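Long-range contacts in ferredoxin (Thermus aquaticus, PDB 1H98), which transfers electrons in metabolic reactions by means of one [3Fe-4S] and one [4Fe-4S] cluster: residues 2-7 against 32-37; 28-33 against 68-73. All blocks are in the same frame, centred on the assembly; numbering follows the deposited sequence.

Contact 1 (2-7 against 32-37). Unlike the reference sequence in segment 2-7: Glu6 (reference Gln). With SF4 (iron/sulfur cluster), chain B; F3S (Fe3-s4 cluster), chain C.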
ATOM      1  N   HIS A   2       5.001  -0.999   4.506  1.00 14.93           N
ATOM      2  CA  HIS A   2       4.546  -1.751   3.336  1.00 12.98           C
ATOM      3  C   HIS A   2       4.128  -0.692   2.313  1.00 12.56           C
ATOM      4  O   HIS A   2       3.830   0.444   2.687  1.00 12.28           O
ATOM      5  CB  HIS A   2       3.387  -2.688   3.680  1.00 12.23           C
ATOM      6  CG  HIS A   2       3.828  -4.009   4.237  1.00 13.52           C
ATOM      7  ND1 HIS A   2       4.705  -4.117   5.295  1.00 14.34           N
ATOM      8  CD2 HIS A   2       3.516  -5.276   3.878  1.00 14.08           C
ATOM      9  CE1 HIS A   2       4.919  -5.393   5.563  1.00 14.33           C
ATOM     10  NE2 HIS A   2       4.208  -6.118   4.715  1.00 15.95           N
ATOM     11  N   VAL A   3       4.118  -1.051   1.037  1.00 12.02           N
ATOM     12  CA  VAL A   3       3.803  -0.105  -0.025  1.00 11.91           C
ATOM     13  C   VAL A   3       2.789  -0.661  -1.019  1.00 12.01           C
ATOM     14  O   VAL A   3       2.891  -1.817  -1.418  1.00 13.18           O
ATOM     15  CB  VAL A   3       5.111   0.261  -0.800  1.00 11.28           C
ATOM     16  CG1 VAL A   3       4.827   1.251  -1.921  1.00 13.14           C
ATOM     17  CG2 VAL A   3       6.166   0.832   0.166  1.00 13.27           C
ATOM     18  N   ILE A   4       1.797   0.149  -1.393  1.00 11.62           N
ATOM     19  CA  ILE A   4       0.801  -0.280  -2.374  1.00 12.47           C
ATOM     20  C   ILE A   4       1.335   0.133  -3.745  1.00 13.20           C
ATOM     21  O   ILE A   4       1.587   1.320  -4.003  1.00 12.93           O
ATOM     22  CB  ILE A   4      -0.600   0.355  -2.122  1.00 12.31           C
ATOM     23  CG1 ILE A   4      -1.188  -0.180  -0.810  1.00 12.32           C
ATOM     24  CG2 ILE A   4      -1.528   0.057  -3.297  1.00 10.20           C
ATOM     25  CD1 ILE A   4      -2.550   0.379  -0.453  1.00  9.40           C
ATOM     26  N   CYS A   5       1.535  -0.852  -4.609  1.00 12.09           N
ATOM     27  CA  CYS A   5       2.082  -0.597  -5.929  1.00 12.87           C
ATOM     28  C   CYS A   5       1.059  -0.515  -7.059  1.00 14.70           C
ATOM     29  O   CYS A   5      -0.154  -0.499  -6.828  1.00 15.36           O
ATOM     30  CB  CYS A   5       3.191  -1.612  -6.230  1.00 12.97           C
ATOM     31  SG  CYS A   5       4.523  -1.603  -4.983  1.00 15.07           S
ATOM     32  N   GLU A   6       1.570  -0.508  -8.286  1.00 14.32           N
ATOM     33  CA  GLU A   6       0.778  -0.386  -9.505  1.00 15.75           C
ATOM     34  C   GLU A   6      -0.548  -1.132  -9.690  1.00 14.78           C
ATOM     35  O   GLU A   6      -1.535  -0.528 -10.108  1.00 15.54           O
ATOM     36  CB  GLU A   6       1.680  -0.653 -10.707  1.00 18.07           C
ATOM     37  CG  GLU A   6       1.031  -0.370 -12.039  1.00 24.90           C
ATOM     38  CD  GLU A   6       2.054  -0.219 -13.140  1.00 32.23           C
ATOM     39  OE1 GLU A   6       2.856   0.748 -13.082  1.00 35.06           O
ATOM     40  OE2 GLU A   6       2.051  -1.067 -14.058  1.00 36.24           O
ATOM     41  N   PRO A   7      -0.601  -2.438  -9.373  1.00 13.15           N
ATOM     42  CA  PRO A   7      -1.845  -3.204  -9.546  1.00 14.50           C
ATOM     43  C   PRO A   7      -3.133  -2.628  -8.934  1.00 14.69           C
ATOM     44  O   PRO A   7      -4.234  -2.947  -9.389  1.00 14.71           O
ATOM     45  CB  PRO A   7      -1.487  -4.566  -8.943  1.00 15.02           C
ATOM     46  CG  PRO A   7      -0.026  -4.672  -9.211  1.00 11.86           C
ATOM     47  CD  PRO A   7       0.459  -3.303  -8.829  1.00 11.23           C
ATOM     48  N   PHE A  32      -5.177   3.330  -3.445  1.00 12.57           N
ATOM     49  CA  PHE A  32      -5.120   3.522  -2.002  1.00 11.89           C
ATOM     50  C   PHE A  32      -3.623   3.555  -1.691  1.00 11.75           C
ATOM     51  O   PHE A  32      -2.805   3.186  -2.536  1.00 12.55           O
ATOM     52  CB  PHE A  32      -5.818   2.380  -1.261  1.00 10.75           C
ATOM     53  CG  PHE A  32      -7.261   2.662  -0.950  1.00 13.05           C
ATOM     54  CD1 PHE A  32      -8.209   2.741  -1.968  1.00 16.41           C
ATOM     55  CD2 PHE A  32      -7.666   2.902   0.356  1.00 14.08           C
ATOM     56  CE1 PHE A  32      -9.543   3.064  -1.686  1.00 14.88           C
ATOM     57  CE2 PHE A  32      -8.998   3.227   0.649  1.00 14.91           C
ATOM     58  CZ  PHE A  32      -9.934   3.308  -0.378  1.00 15.21           C
ATOM     59  N   TYR A  33      -3.250   4.069  -0.528  1.00 11.65           N
ATOM     60  CA  TYR A  33      -1.842   4.131  -0.172  1.00 11.69           C
ATOM     61  C   TYR A  33      -1.692   3.811   1.297  1.00 12.03           C
ATOM     62  O   TYR A  33      -2.660   3.899   2.059  1.00 11.90           O
ATOM     63  CB  TYR A  33      -1.262   5.516  -0.485  1.00 12.00           C
ATOM     64  CG  TYR A  33      -1.807   6.622   0.388  1.00 13.67           C
ATOM     65  CD1 TYR A  33      -1.165   6.976   1.574  1.00 14.81           C
ATOM     66  CD2 TYR A  33      -2.969   7.309   0.036  1.00 15.64           C
ATOM     67  CE1 TYR A  33      -1.665   7.978   2.389  1.00 17.08           C
ATOM     68  CE2 TYR A  33      -3.478   8.316   0.844  1.00 16.94           C
ATOM     69  CZ  TYR A  33      -2.823   8.645   2.018  1.00 19.38           C
ATOM     70  OH  TYR A  33      -3.327   9.644   2.824  1.00 23.06           O
ATOM     71  N   ILE A  34      -0.486   3.411   1.681  1.00 11.68           N
ATOM     72  CA  ILE A  34      -0.175   3.074   3.062  1.00 10.94           C
ATOM     73  C   ILE A  34       0.641   4.207   3.674  1.00 12.58           C
ATOM     74  O   ILE A  34       1.656   4.627   3.104  1.00 13.15           O
ATOM     75  CB  ILE A  34       0.620   1.741   3.142  1.00 10.95           C
ATOM     76  CG1 ILE A  34      -0.305   0.561   2.806  1.00 10.51           C
ATOM     77  CG2 ILE A  34       1.230   1.561   4.526  1.00 11.10           C
ATOM     78  CD1 ILE A  34       0.414  -0.768   2.621  1.00 11.07           C
ATOM     79  N   HIS A  35       0.181   4.743   4.802  1.00 13.29           N
ATOM     80  CA  HIS A  35       0.922   5.811   5.458  1.00 14.64           C
ATOM     81  C   HIS A  35       2.156   5.180   6.115  1.00 15.10           C
ATOM     82  O   HIS A  35       2.041   4.430   7.082  1.00 15.43           O
ATOM     83  CB  HIS A  35       0.056   6.521   6.490  1.00 15.06           C
ATOM     84  CG  HIS A  35       0.645   7.805   6.970  1.00 17.36           C
ATOM     85  ND1 HIS A  35       0.007   9.017   6.823  1.00 20.86           N
ATOM     86  CD2 HIS A  35       1.829   8.072   7.572  1.00 16.56           C
ATOM     87  CE1 HIS A  35       0.774   9.977   7.314  1.00 19.74           C
ATOM     88  NE2 HIS A  35       1.884   9.429   7.774  1.00 19.00           N
ATOM     89  N   PRO A  36       3.357   5.542   5.636  1.00 17.46           N
ATOM     90  CA  PRO A  36       4.655   5.044   6.108  1.00 20.48           C
ATOM     91  C   PRO A  36       4.936   5.202   7.592  1.00 21.00           C
ATOM     92  O   PRO A  36       5.530   4.315   8.205  1.00 23.02           O
ATOM     93  CB  PRO A  36       5.658   5.853   5.281  1.00 22.36           C
ATOM     94  CG  PRO A  36       4.878   6.255   4.066  1.00 24.53           C
ATOM     95  CD  PRO A  36       3.549   6.616   4.649  1.00 18.49           C
ATOM     96  N   GLU A  37       4.534   6.338   8.152  1.00 20.27           N
ATOM     97  CA  GLU A  37       4.761   6.625   9.567  1.00 24.23           C
ATOM     98  C   GLU A  37       3.783   5.918  10.501  1.00 23.32           C
ATOM     99  O   GLU A  37       4.002   5.881  11.707  1.00 25.91           O
ATOM    100  CB  GLU A  37       4.697   8.140   9.825  1.00 30.80           C
ATOM    101  CG  GLU A  37       5.565   9.011   8.905  1.00 44.10           C
ATOM    102  CD  GLU A  37       7.068   8.865   9.147  1.00 52.00           C
ATOM    103  OE1 GLU A  37       7.543   9.268  10.232  1.00 57.61           O
ATOM    104  OE2 GLU A  37       7.783   8.371   8.240  1.00 55.55           O
TER
HETATM  105 FE1  SF4 B 107       1.063  -1.861   7.562  1.00 16.83          FE
HETATM  106 FE2  SF4 B 107      -1.666  -2.151   7.998  1.00 17.29          FE
HETATM  107 FE3  SF4 B 107      -0.406  -3.659   6.052  1.00 16.15          FE
HETATM  108 FE4  SF4 B 107       0.027  -4.154   8.733  1.00 23.94          FE
HETATM  109  S1  SF4 B 107      -1.977  -4.409   7.587  1.00 22.27           S
HETATM  110  S2  SF4 B 107       1.660  -4.028   7.017  1.00 22.42           S
HETATM  111  S3  SF4 B 107      -0.007  -2.031   9.615  1.00 22.33           S
HETATM  112  S4  SF4 B 107      -0.644  -1.331   6.076  1.00 21.08           S
HETATM  113 FE1  F3S C 108      -6.116  -2.637  -1.204  1.00 15.57          FE
HETATM  114 FE3  F3S C 108      -5.710  -1.573  -3.760  1.00 14.65          FE
HETATM  115 FE4  F3S C 108      -5.444  -4.290  -3.290  1.00 16.02          FE
HETATM  116  S1  F3S C 108      -7.348  -0.983  -2.253  1.00 20.88           S
HETATM  117  S2  F3S C 108      -7.033  -4.686  -1.656  1.00 22.18           S
HETATM  118  S3  F3S C 108      -4.111  -2.600  -2.382  1.00 20.81           S
HETATM  119  S4  F3S C 108      -6.493  -3.288  -5.073  1.00 21.17           S
HETATM  120  O   HOH W   1       4.045   3.352   2.276  1.00 14.58           O
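Ile4 and Ile34 pack into each other between two neighbouring strands that share no direct hydrogen bond, although strands 2-4 and 32-34 run antiparallel at 166° with their axes 5.7 Å apart. In this two-cluster bacterial-type ferredoxin fold each strand belongs to a different two-stranded sheet: Val3 bonds with Tyr55 of strand 54-56, and Tyr33 with Tyr26 of strand 25-27. Side chains therefore fill the gap between the sheets. The two isoleucines cross at about a right angle, with CG1 of Ile4 3.8 Å from CG1 of Ile34, and Ile54 and Ile25 add to the same apolar centre. In both, CG1 stands anti to the carbonyl carbon (chi1 -67° in Ile4 and -71° in Ile34) and CG2 lies beside that carbon, anti to the backbone N. This places CD1 of Ile4 against the Phe32 backbone and its CB, while CG2 of Ile4 approaches S3 of the [3Fe-4S] cluster at 3.8 Å. At the other end, CD1 of Ile34 reaches S4 of the [4Fe-4S] cluster at 3.7 Å and also meets CB of His2. The layer thus lines both cluster pockets at once. Phe32 lies obliquely by S1 of the [3Fe-4S] cluster, whereas His2 lays one ring face over S2 of the [4Fe-4S] cluster, the sulfur 3.4 Å from the ring plane and displaced toward the rim; a hydrogen bond from ND1 to Asp41 helps fix that ring's rotation. A water also joins the two backbones, donating to His2 O at 2.9 Å and to Ile34 O at 2.8 Å.

Contact 2 (28-33 against 68-73). With F3S (Fe3-s4 cluster), chain C.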
ATOM      1  N   GLY A  28      -6.174   7.405  -2.069  1.00 16.17           N
ATOM      2  CA  GLY A  28      -5.301   8.393  -2.671  1.00 17.76           C
ATOM      3  C   GLY A  28      -5.739   8.821  -4.058  1.00 18.94           C
ATOM      4  O   GLY A  28      -4.947   9.383  -4.814  1.00 20.88           O
ATOM      5  N   GLY A  29      -6.991   8.549  -4.409  1.00 17.27           N
ATOM      6  CA  GLY A  29      -7.487   8.929  -5.718  1.00 18.05           C
ATOM      7  C   GLY A  29      -7.422   7.786  -6.709  1.00 19.23           C
ATOM      8  O   GLY A  29      -8.357   6.993  -6.799  1.00 21.59           O
ATOM      9  N   ASP A  30      -6.316   7.671  -7.438  1.00 19.71           N
ATOM     10  CA  ASP A  30      -6.184   6.592  -8.413  1.00 18.23           C
ATOM     11  C   ASP A  30      -5.828   5.244  -7.779  1.00 17.10           C
ATOM     12  O   ASP A  30      -5.890   4.205  -8.436  1.00 17.11           O
ATOM     13  CB  ASP A  30      -5.199   6.973  -9.533  1.00 20.72           C
ATOM     14  CG  ASP A  30      -3.748   7.087  -9.061  1.00 26.40           C
ATOM     15  OD1 ASP A  30      -3.476   7.223  -7.843  1.00 27.62           O
ATOM     16  OD2 ASP A  30      -2.864   7.055  -9.943  1.00 29.52           O
ATOM     17  N   GLN A  31      -5.487   5.267  -6.494  1.00 15.11           N
ATOM     18  CA  GLN A  31      -5.139   4.055  -5.759  1.00 13.88           C
ATOM     19  C   GLN A  31      -5.171   4.370  -4.268  1.00 13.70           C
ATOM     20  O   GLN A  31      -5.260   5.536  -3.875  1.00 14.16           O
ATOM     21  CB  GLN A  31      -3.721   3.586  -6.128  1.00 12.01           C
ATOM     22  CG  GLN A  31      -2.599   4.556  -5.720  1.00 12.47           C
ATOM     23  CD  GLN A  31      -1.203   3.944  -5.841  1.00 14.61           C
ATOM     24  OE1 GLN A  31      -0.516   4.122  -6.843  1.00 15.04           O
ATOM     25  NE2 GLN A  31      -0.779   3.230  -4.808  1.00 14.98           N
ATOM     26  N   PHE A  32      -5.177   3.330  -3.445  1.00 12.57           N
ATOM     27  CA  PHE A  32      -5.120   3.522  -2.002  1.00 11.89           C
ATOM     28  C   PHE A  32      -3.623   3.555  -1.691  1.00 11.75           C
ATOM     29  O   PHE A  32      -2.805   3.186  -2.536  1.00 12.55           O
ATOM     30  CB  PHE A  32      -5.818   2.380  -1.261  1.00 10.75           C
ATOM     31  CG  PHE A  32      -7.261   2.662  -0.950  1.00 13.05           C
ATOM     32  CD1 PHE A  32      -8.209   2.741  -1.968  1.00 16.41           C
ATOM     33  CD2 PHE A  32      -7.666   2.902   0.356  1.00 14.08           C
ATOM     34  CE1 PHE A  32      -9.543   3.064  -1.686  1.00 14.88           C
ATOM     35  CE2 PHE A  32      -8.998   3.227   0.649  1.00 14.91           C
ATOM     36  CZ  PHE A  32      -9.934   3.308  -0.378  1.00 15.21           C
ATOM     37  N   TYR A  33      -3.250   4.069  -0.528  1.00 11.65           N
ATOM     38  CA  TYR A  33      -1.842   4.131  -0.172  1.00 11.69           C
ATOM     39  C   TYR A  33      -1.692   3.811   1.297  1.00 12.03           C
ATOM     40  O   TYR A  33      -2.660   3.899   2.059  1.00 11.90           O
ATOM     41  CB  TYR A  33      -1.262   5.516  -0.485  1.00 12.00           C
ATOM     42  CG  TYR A  33      -1.807   6.622   0.388  1.00 13.67           C
ATOM     43  CD1 TYR A  33      -1.165   6.976   1.574  1.00 14.81           C
ATOM     44  CD2 TYR A  33      -2.969   7.309   0.036  1.00 15.64           C
ATOM     45  CE1 TYR A  33      -1.665   7.978   2.389  1.00 17.08           C
ATOM     46  CE2 TYR A  33      -3.478   8.316   0.844  1.00 16.94           C
ATOM     47  CZ  TYR A  33      -2.823   8.645   2.018  1.00 19.38           C
ATOM     48  OH  TYR A  33      -3.327   9.644   2.824  1.00 23.06           O
ATOM     49  N   ILE A  68       7.148   3.745  -3.869  1.00 14.13           N
ATOM     50  CA  ILE A  68       7.531   4.011  -2.487  1.00 14.04           C
ATOM     51  C   ILE A  68       7.338   5.515  -2.237  1.00 15.50           C
ATOM     52  O   ILE A  68       6.637   5.920  -1.295  1.00 14.35           O
ATOM     53  CB  ILE A  68       9.003   3.617  -2.219  1.00 12.72           C
ATOM     54  CG1 ILE A  68       9.178   2.101  -2.363  1.00 13.61           C
ATOM     55  CG2 ILE A  68       9.433   4.090  -0.833  1.00 12.93           C
ATOM     56  CD1 ILE A  68      10.632   1.638  -2.389  1.00 13.70           C
ATOM     57  N   GLU A  69       7.909   6.339  -3.114  1.00 16.03           N
ATOM     58  CA  GLU A  69       7.786   7.785  -2.979  1.00 17.32           C
ATOM     59  C   GLU A  69       6.353   8.256  -3.219  1.00 16.44           C
ATOM     60  O   GLU A  69       5.901   9.210  -2.586  1.00 16.67           O
ATOM     61  CB  GLU A  69       8.763   8.511  -3.908  1.00 18.63           C
ATOM     62  CG  GLU A  69       8.788  10.039  -3.737  1.00 22.84           C
ATOM     63  CD  GLU A  69       9.061  10.506  -2.300  1.00 26.51           C
ATOM     64  OE1 GLU A  69       9.746   9.793  -1.536  1.00 26.98           O
ATOM     65  OE2 GLU A  69       8.593  11.609  -1.934  1.00 27.93           O
ATOM     66  N   LYS A  70       5.634   7.584  -4.118  1.00 14.97           N
ATOM     67  CA  LYS A  70       4.243   7.945  -4.390  1.00 14.35           C
ATOM     68  C   LYS A  70       3.396   7.810  -3.123  1.00 14.41           C
ATOM     69  O   LYS A  70       2.622   8.705  -2.793  1.00 15.32           O
ATOM     70  CB  LYS A  70       3.653   7.078  -5.508  1.00 14.18           C
ATOM     71  CG  LYS A  70       2.267   7.532  -5.932  1.00 15.03           C
ATOM     72  CD  LYS A  70       1.693   6.677  -7.038  1.00 14.92           C
ATOM     73  CE  LYS A  70       0.310   7.184  -7.431  1.00 16.75           C
ATOM     74  NZ  LYS A  70      -0.327   6.354  -8.488  1.00 16.69           N
ATOM     75  N   ASN A  71       3.545   6.687  -2.419  1.00 13.93           N
ATOM     76  CA  ASN A  71       2.810   6.459  -1.176  1.00 12.90           C
ATOM     77  C   ASN A  71       3.204   7.541  -0.172  1.00 13.39           C
ATOM     78  O   ASN A  71       2.359   8.060   0.553  1.00 13.73           O
ATOM     79  CB  ASN A  71       3.120   5.073  -0.604  1.00 11.98           C
ATOM     80  CG  ASN A  71       2.297   3.968  -1.246  1.00 13.71           C
ATOM     81  OD1 ASN A  71       1.561   3.253  -0.563  1.00 13.18           O
ATOM     82  ND2 ASN A  71       2.434   3.803  -2.553  1.00 11.64           N
ATOM     83  N   ARG A  72       4.492   7.884  -0.140  1.00 13.95           N
ATOM     84  CA  ARG A  72       4.976   8.931   0.762  1.00 15.06           C
ATOM     85  C   ARG A  72       4.342  10.284   0.437  1.00 14.91           C
ATOM     86  O   ARG A  72       3.879  10.985   1.335  1.00 18.39           O
ATOM     87  CB  ARG A  72       6.510   9.044   0.711  1.00 13.85           C
ATOM     88  CG  ARG A  72       7.248   7.928   1.450  1.00 15.89           C
ATOM     89  CD  ARG A  72       8.769   8.044   1.322  1.00 16.32           C
ATOM     90  NE  ARG A  72       9.251   9.354   1.761  1.00 16.89           N
ATOM     91  CZ  ARG A  72       9.526   9.677   3.023  1.00 14.93           C
ATOM     92  NH1 ARG A  72       9.384   8.784   3.992  1.00 14.68           N
ATOM     93  NH2 ARG A  72       9.889  10.919   3.322  1.00 17.81           N
ATOM     94  N   LYS A  73       4.308  10.648  -0.842  1.00 13.30           N
ATOM     95  CA  LYS A  73       3.726  11.925  -1.249  1.00 17.35           C
ATOM     96  C   LYS A  73       2.237  11.975  -0.954  1.00 19.36           C
ATOM     97  O   LYS A  73       1.720  13.007  -0.535  1.00 20.23           O
ATOM     98  CB  LYS A  73       3.971  12.204  -2.735  1.00 20.56           C
ATOM     99  CG  LYS A  73       5.366  12.745  -3.063  1.00 24.37           C
ATOM    100  CD  LYS A  73       5.516  12.946  -4.569  1.00 26.95           C
TER
HETATM  101 FE1  F3S C 108      -6.116  -2.637  -1.204  1.00 15.57          FE
HETATM  102 FE3  F3S C 108      -5.710  -1.573  -3.760  1.00 14.65          FE
HETATM  103 FE4  F3S C 108      -5.444  -4.290  -3.290  1.00 16.02          FE
HETATM  104  S1  F3S C 108      -7.348  -0.983  -2.253  1.00 20.88           S
HETATM  105  S2  F3S C 108      -7.033  -4.686  -1.656  1.00 22.18           S
HETATM  106  S3  F3S C 108      -4.111  -2.600  -2.382  1.00 20.81           S
HETATM  107  S4  F3S C 108      -6.493  -3.288  -5.073  1.00 21.17           S
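Lys70 reaches out from helix 66-74 as a fully extended rod beyond CG. CB and CG make no close approach to segment 28-33; with CG anti to the backbone nitrogen (chi1 -173°), they carry the chain off the helix toward the 28-33 turn. CD is the first atom to arrive, 3.4 Å from OE1 of Gln31, and CE passes nearer still to that oxygen, with OD1 of Asp30 on its flank. NZ ends between the Gln31 amide and the Asp30 carboxylate. It donates to Gln31 OE1 at 2.8 Å, tilted 26° from the carbonyl plane, and forms a salt bridge with Asp30, meeting OD2 on its syn side at 3.0 Å while the bond to OD1 is weak. The ammonium thus ties the C-terminal helix to the hairpin joining strands 25-27 and 32-34, whose turn is closed by the backbone bond from Gly28 N to Gln31 O. Holding the Gln31 amide in orientation is its other end: NE2 donates to Phe32 O at 3.0 Å, almost straight at 168° and within the amide plane, and also bonds to Ile4 O. One residue further along the helix, Asn71 OD1 accepts from Ile34 N, which brings it against Tyr33, 3.5 Å from its CA and 3.6 Å from its CB. Asn71 ND2 donates to Tyr67 O within the helix, and the Tyr33 ring lies obliquely by Asn71 O, with CD1 3.8 Å from that oxygen.

Contact 1 lies in the core, its centre about 2 Å from that of the chain, whereas contact 2 is only partly buried and about 8 Å from the same point. Strand 32-34 serves both, with Phe32 and Tyr33 common to the two. Apolar branches and cluster sulfurs dominate the inner contact; the outer one relies on charge and amides, with the lysine's end at the hairpin turn. Asn71 bridges them: its ND2 lies 3.0 Å from Ile4 O and its OD1 3.0 Å from Ile34 N, both probable hydrogen bonds. A single helix amide thus engages backbone groups of both strands of contact 1.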